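Local structure of DBF2 kinase activator protein MOB1 (Saccharomyces cerevisiae, 2HJN) at residues T22-F34 against V136-D148. The protein activates the mitotic-exit kinase DBF2 by binding to it, which allows the upstream kinase CDC15 to phosphorylate DBF2 in late anaphase. Numbering follows the deposited sequence.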
loop_
_atom_site.group_PDB
_atom_site.type_symbol
_atom_site.label_atom_id
_atom_site.label_comp_id
_atom_site.label_asym_id
_atom_site.label_seq_id
_atom_site.Cartn_x
_atom_site.Cartn_y
_atom_site.Cartn_z
ATOM N N THR A 22 -4.538 19.139 -2.660
ATOM C CA THR A 22 -4.411 17.669 -2.734
ATOM C C THR A 22 -5.089 17.073 -3.979
ATOM O O THR A 22 -4.950 15.867 -4.289
ATOM C CB THR A 22 -4.939 17.032 -1.393
ATOM O OG1 THR A 22 -4.033 16.026 -0.926
ATOM C CG2 THR A 22 -6.400 16.496 -1.500
ATOM N N ASP A 23 -5.813 17.946 -4.695
ATOM C CA ASP A 23 -6.669 17.561 -5.824
ATOM C C ASP A 23 -5.867 16.919 -6.972
ATOM O O ASP A 23 -6.406 16.150 -7.777
ATOM C CB ASP A 23 -7.449 18.792 -6.342
ATOM C CG ASP A 23 -8.105 19.638 -5.205
ATOM O OD1 ASP A 23 -8.193 19.202 -4.027
ATOM O OD2 ASP A 23 -8.556 20.764 -5.504
ATOM N N PHE A 24 -4.572 17.229 -7.002
ATOM C CA PHE A 24 -3.704 16.921 -8.138
ATOM C C PHE A 24 -2.584 15.913 -7.840
ATOM O O PHE A 24 -1.611 15.890 -8.593
ATOM C CB PHE A 24 -3.146 18.230 -8.754
ATOM C CG PHE A 24 -4.223 19.268 -9.033
ATOM C CD1 PHE A 24 -5.133 19.084 -10.086
ATOM C CD2 PHE A 24 -4.348 20.393 -8.215
ATOM C CE1 PHE A 24 -6.174 20.011 -10.320
ATOM C CE2 PHE A 24 -5.363 21.343 -8.440
ATOM C CZ PHE A 24 -6.275 21.151 -9.488
ATOM N N ASN A 25 -2.749 15.085 -6.790
ATOM C CA ASN A 25 -1.941 13.883 -6.542
ATOM C C ASN A 25 -2.399 12.691 -7.395
ATOM O O ASN A 25 -3.535 12.630 -7.827
ATOM C CB ASN A 25 -2.004 13.458 -5.052
ATOM C CG ASN A 25 -1.651 14.571 -4.102
ATOM O OD1 ASN A 25 -1.032 15.581 -4.480
ATOM N ND2 ASN A 25 -2.080 14.413 -2.849
ATOM N N TYR A 26 -1.528 11.703 -7.571
ATOM C CA TYR A 26 -1.866 10.473 -8.285
ATOM C C TYR A 26 -3.102 9.791 -7.636
ATOM O O TYR A 26 -3.155 9.665 -6.407
ATOM C CB TYR A 26 -0.656 9.518 -8.277
ATOM C CG TYR A 26 -0.981 8.153 -8.878
ATOM C CD1 TYR A 26 -1.326 8.033 -10.229
ATOM C CD2 TYR A 26 -1.004 6.994 -8.093
ATOM C CE1 TYR A 26 -1.684 6.781 -10.799
ATOM C CE2 TYR A 26 -1.350 5.722 -8.679
ATOM C CZ TYR A 26 -1.692 5.645 -10.012
ATOM O OH TYR A 26 -2.015 4.445 -10.618
ATOM N N THR A 27 -4.105 9.469 -8.479
ATOM C CA THR A 27 -5.265 8.618 -8.106
ATOM C C THR A 27 -5.059 7.124 -8.463
ATOM O O THR A 27 -4.950 6.754 -9.627
ATOM C CB THR A 27 -6.609 9.150 -8.732
ATOM O OG1 THR A 27 -6.763 10.539 -8.416
ATOM C CG2 THR A 27 -7.832 8.388 -8.151
ATOM N N PRO A 28 -4.976 6.235 -7.440
ATOM C CA PRO A 28 -4.789 4.834 -7.821
ATOM C C PRO A 28 -6.005 4.220 -8.529
ATOM O O PRO A 28 -7.119 4.685 -8.362
ATOM C CB PRO A 28 -4.450 4.141 -6.468
ATOM C CG PRO A 28 -3.990 5.323 -5.525
ATOM C CD PRO A 28 -4.965 6.421 -5.977
ATOM N N SER A 29 -5.761 3.244 -9.396
ATOM C CA SER A 29 -6.764 2.403 -10.021
ATOM C C SER A 29 -6.142 1.013 -10.251
ATOM O O SER A 29 -5.164 0.867 -10.968
ATOM C CB SER A 29 -7.244 2.942 -11.387
ATOM O OG SER A 29 -8.233 2.075 -11.981
ATOM N N HIS A 30 -6.722 -0.009 -9.641
ATOM C CA HIS A 30 -6.348 -1.382 -9.856
ATOM C C HIS A 30 -6.874 -1.875 -11.228
ATOM O O HIS A 30 -8.002 -1.548 -11.645
ATOM C CB HIS A 30 -6.968 -2.224 -8.708
ATOM C CG HIS A 30 -6.547 -3.660 -8.702
ATOM N ND1 HIS A 30 -7.405 -4.679 -9.044
ATOM C CD2 HIS A 30 -5.376 -4.250 -8.344
ATOM C CE1 HIS A 30 -6.770 -5.836 -8.936
ATOM N NE2 HIS A 30 -5.539 -5.605 -8.521
ATOM N N GLN A 31 -6.081 -2.714 -11.878
ATOM C CA GLN A 31 -6.406 -3.338 -13.158
ATOM C C GLN A 31 -6.795 -4.807 -12.959
ATOM O O GLN A 31 -6.095 -5.569 -12.311
ATOM C CB GLN A 31 -5.221 -3.268 -14.137
ATOM C CG GLN A 31 -5.507 -3.827 -15.555
ATOM C CD GLN A 31 -6.455 -3.015 -16.360
ATOM O OE1 GLN A 31 -6.630 -1.800 -16.135
ATOM N NE2 GLN A 31 -7.116 -3.669 -17.315
ATOM N N LYS A 32 -7.935 -5.185 -13.499
ATOM C CA LYS A 32 -8.343 -6.591 -13.437
ATOM C C LYS A 32 -7.298 -7.523 -14.109
ATOM O O LYS A 32 -6.708 -7.183 -15.158
ATOM C CB LYS A 32 -9.774 -6.781 -14.012
ATOM C CG LYS A 32 -9.868 -6.682 -15.515
ATOM C CD LYS A 32 -10.857 -7.718 -16.061
ATOM C CE LYS A 32 -10.626 -7.942 -17.540
ATOM N NZ LYS A 32 -11.634 -8.922 -18.080
ATOM N N PRO A 33 -7.039 -8.683 -13.500
ATOM C CA PRO A 33 -5.991 -9.552 -14.056
ATOM C C PRO A 33 -6.275 -9.961 -15.511
ATOM O O PRO A 33 -7.431 -10.046 -15.936
ATOM C CB PRO A 33 -6.000 -10.772 -13.126
ATOM C CG PRO A 33 -7.427 -10.747 -12.492
ATOM C CD PRO A 33 -7.692 -9.283 -12.311
ATOM N N PHE A 34 -5.220 -10.187 -16.279
ATOM C CA PHE A 34 -5.384 -10.438 -17.706
ATOM C C PHE A 34 -6.387 -11.599 -17.942
ATOM O O PHE A 34 -7.299 -11.488 -18.770
ATOM C CB PHE A 34 -4.004 -10.647 -18.377
ATOM C CG PHE A 34 -4.079 -11.024 -19.842
ATOM C CD1 PHE A 34 -4.389 -10.093 -20.798
ATOM C CD2 PHE A 34 -3.846 -12.337 -20.248
ATOM C CE1 PHE A 34 -4.492 -10.442 -22.134
ATOM C CE2 PHE A 34 -3.921 -12.694 -21.597
ATOM C CZ PHE A 34 -4.249 -11.743 -22.541
ATOM N N VAL A 136 2.748 10.656 -13.655
ATOM C CA VAL A 136 2.401 9.305 -13.184
ATOM C C VAL A 136 0.935 8.976 -13.490
ATOM O O VAL A 136 0.624 7.934 -14.088
ATOM C CB VAL A 136 2.777 9.112 -11.681
ATOM C CG1 VAL A 136 2.338 7.680 -11.157
ATOM C CG2 VAL A 136 4.271 9.267 -11.524
ATOM N N GLU A 137 0.063 9.935 -13.201
ATOM C CA GLU A 137 -1.332 9.830 -13.559
ATOM C C GLU A 137 -1.556 9.522 -15.032
ATOM O O GLU A 137 -2.261 8.566 -15.358
ATOM C CB GLU A 137 -2.095 11.107 -13.115
ATOM C CG GLU A 137 -3.586 11.127 -13.444
ATOM C CD GLU A 137 -4.433 10.236 -12.551
ATOM O OE1 GLU A 137 -4.100 10.136 -11.371
ATOM O OE2 GLU A 137 -5.461 9.660 -13.009
ATOM N N CYS A 138 -1.007 10.360 -15.926
ATOM C CA CYS A 138 -1.135 10.195 -17.382
ATOM C C CYS A 138 -0.596 8.835 -17.842
ATOM O O CYS A 138 -1.219 8.153 -18.678
ATOM C CB CYS A 138 -0.333 11.309 -18.084
ATOM S SG CYS A 138 -1.112 12.987 -18.007
ATOM N N LEU A 139 0.599 8.474 -17.359
ATOM C CA LEU A 139 1.242 7.232 -17.742
ATOM C C LEU A 139 0.424 6.036 -17.326
ATOM O O LEU A 139 0.229 5.135 -18.144
ATOM C CB LEU A 139 2.662 7.068 -17.165
ATOM C CG LEU A 139 3.516 5.805 -17.354
ATOM C CD1 LEU A 139 4.993 6.115 -17.061
ATOM C CD2 LEU A 139 3.201 4.711 -16.399
HETATM N N MSE A 140 0.010 5.987 -16.060
HETATM C CA MSE A 140 -0.749 4.821 -15.535
HETATM C C MSE A 140 -2.103 4.697 -16.218
HETATM O O MSE A 140 -2.501 3.595 -16.564
HETATM C CB MSE A 140 -0.953 4.926 -14.032
HETATM C CG MSE A 140 0.362 4.912 -13.247
HETATM SE SE MSE A 140 1.433 3.223 -13.400
HETATM C CE MSE A 140 0.602 2.402 -11.842
ATOM N N ARG A 141 -2.824 5.807 -16.405
ATOM C CA ARG A 141 -4.102 5.786 -17.164
ATOM C C ARG A 141 -3.872 5.344 -18.624
ATOM O O ARG A 141 -4.706 4.678 -19.192
ATOM C CB ARG A 141 -4.828 7.161 -17.168
ATOM C CG ARG A 141 -5.499 7.637 -15.819
ATOM C CD ARG A 141 -6.339 6.591 -15.024
ATOM N NE ARG A 141 -5.551 5.568 -14.298
ATOM C CZ ARG A 141 -4.880 5.739 -13.170
ATOM N NH1 ARG A 141 -4.803 6.913 -12.558
ATOM N NH2 ARG A 141 -4.240 4.708 -12.647
ATOM N N TRP A 142 -2.750 5.740 -19.216
ATOM C CA TRP A 142 -2.379 5.246 -20.576
ATOM C C TRP A 142 -2.156 3.703 -20.583
ATOM O O TRP A 142 -2.590 2.987 -21.524
ATOM C CB TRP A 142 -1.157 6.004 -21.151
ATOM C CG TRP A 142 -0.701 5.450 -22.488
ATOM C CD1 TRP A 142 -1.153 5.786 -23.734
ATOM C CD2 TRP A 142 0.281 4.447 -22.667
ATOM N NE1 TRP A 142 -0.473 5.059 -24.701
ATOM C CE2 TRP A 142 0.403 4.213 -24.066
ATOM C CE3 TRP A 142 1.119 3.748 -21.782
ATOM C CZ2 TRP A 142 1.283 3.267 -24.587
ATOM C CZ3 TRP A 142 1.984 2.767 -22.318
ATOM C CH2 TRP A 142 2.080 2.568 -23.703
ATOM N N CYS A 143 -1.489 3.184 -19.543
ATOM C CA CYS A 143 -1.303 1.724 -19.453
ATOM C C CYS A 143 -2.643 0.973 -19.399
ATOM O O CYS A 143 -2.803 -0.048 -20.077
ATOM C CB CYS A 143 -0.415 1.334 -18.252
ATOM S SG CYS A 143 1.296 1.832 -18.420
ATOM N N GLN A 144 -3.564 1.448 -18.556
ATOM C CA GLN A 144 -4.906 0.867 -18.452
ATOM C C GLN A 144 -5.664 0.905 -19.779
ATOM O O GLN A 144 -6.345 -0.056 -20.121
ATOM C CB GLN A 144 -5.749 1.536 -17.337
ATOM C CG GLN A 144 -5.184 1.308 -15.940
ATOM C CD GLN A 144 -6.120 1.762 -14.873
ATOM O OE1 GLN A 144 -6.300 2.974 -14.680
ATOM N NE2 GLN A 144 -6.771 0.794 -14.182
ATOM N N ASP A 145 -5.563 2.016 -20.512
ATOM C CA ASP A 145 -6.125 2.082 -21.847
ATOM C C ASP A 145 -5.532 1.035 -22.791
ATOM O O ASP A 145 -6.261 0.501 -23.624
ATOM C CB ASP A 145 -6.045 3.498 -22.462
ATOM C CG ASP A 145 -6.904 4.530 -21.712
ATOM O OD1 ASP A 145 -7.893 4.161 -21.016
ATOM O OD2 ASP A 145 -6.580 5.729 -21.829
ATOM N N GLN A 146 -4.238 0.699 -22.673
ATOM C CA GLN A 146 -3.710 -0.401 -23.514
ATOM C C GLN A 146 -4.268 -1.739 -23.026
ATOM O O GLN A 146 -4.710 -2.547 -23.846
ATOM C CB GLN A 146 -2.168 -0.442 -23.537
ATOM C CG GLN A 146 -1.473 0.905 -23.804
ATOM C CD GLN A 146 -2.135 1.785 -24.924
ATOM O OE1 GLN A 146 -1.972 1.490 -26.118
ATOM N NE2 GLN A 146 -2.824 2.906 -24.525
ATOM N N PHE A 147 -4.276 -1.975 -21.698
ATOM C CA PHE A 147 -4.794 -3.273 -21.167
ATOM C C PHE A 147 -6.256 -3.477 -21.596
ATOM O O PHE A 147 -6.724 -4.608 -21.804
ATOM C CB PHE A 147 -4.687 -3.359 -19.621
ATOM C CG PHE A 147 -3.282 -3.249 -19.070
ATOM C CD1 PHE A 147 -3.031 -2.485 -17.916
ATOM C CD2 PHE A 147 -2.195 -3.869 -19.708
ATOM C CE1 PHE A 147 -1.736 -2.360 -17.395
ATOM C CE2 PHE A 147 -0.883 -3.740 -19.195
ATOM C CZ PHE A 147 -0.664 -2.970 -18.002
ATOM N N ASP A 148 -6.986 -2.373 -21.726
ATOM C CA ASP A 148 -8.451 -2.451 -21.968
ATOM C C ASP A 148 -8.788 -2.488 -23.485
ATOM O O ASP A 148 -9.967 -2.573 -23.887
ATOM C CB ASP A 148 -9.153 -1.266 -21.298
ATOM C CG ASP A 148 -9.334 -1.445 -19.797
ATOM O OD1 ASP A 148 -9.122 -2.555 -19.249
ATOM O OD2 ASP A 148 -9.717 -0.460 -19.152
HETATM O O HOH W 1 -9.029 -0.589 -16.549
#
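With CG anti to the backbone N (chi1 174°), the Tyr26 ring swings in against helix 132-147, while Arg141, bent at chi2 (-45°), curls its guanidinium back to meet the phenol. Arg141 NH2 donates to Tyr26 OH at 3.0 Å, within the guanidinium plane, and that hydroxyl also hydrogen-bonds to Asn91 of helix 75-97. Val136 CG1 makes a CH-pi contact over one ring face, 4.1 Å from the centroid, and Met140 CG packs 3.7 Å from Tyr26 CE1. Glu137 OE1 takes the N-H of Thr27 at 3.0 Å, nearly along the C-O axis; its other oxygen, OE2, forms a salt bridge with Arg141 NH1, which helps fix the guanidinium. Segment 22-34 of this Mob1/phocein fold runs, extended from Tyr26 on, between helices 132-147 and 75-97, and the side chain of Val136 lies about 7 Å from the bound zinc ion. Farther along, the Gln144 amide, reaching from the helix, grips two side chains of 22-34: NE2 donates to Ser29 OG (2.9 Å) and to Gln31 OE1 (3.3 Å), and OE1 accepts from Arg141 NE. Gln31 lays CG against Phe147 CD1 and sends NE2 to Asp148 OD1 (3.0 Å, 168° at the hydrogen), while a water bridges Gln31 OE1 and Asp148 OD2.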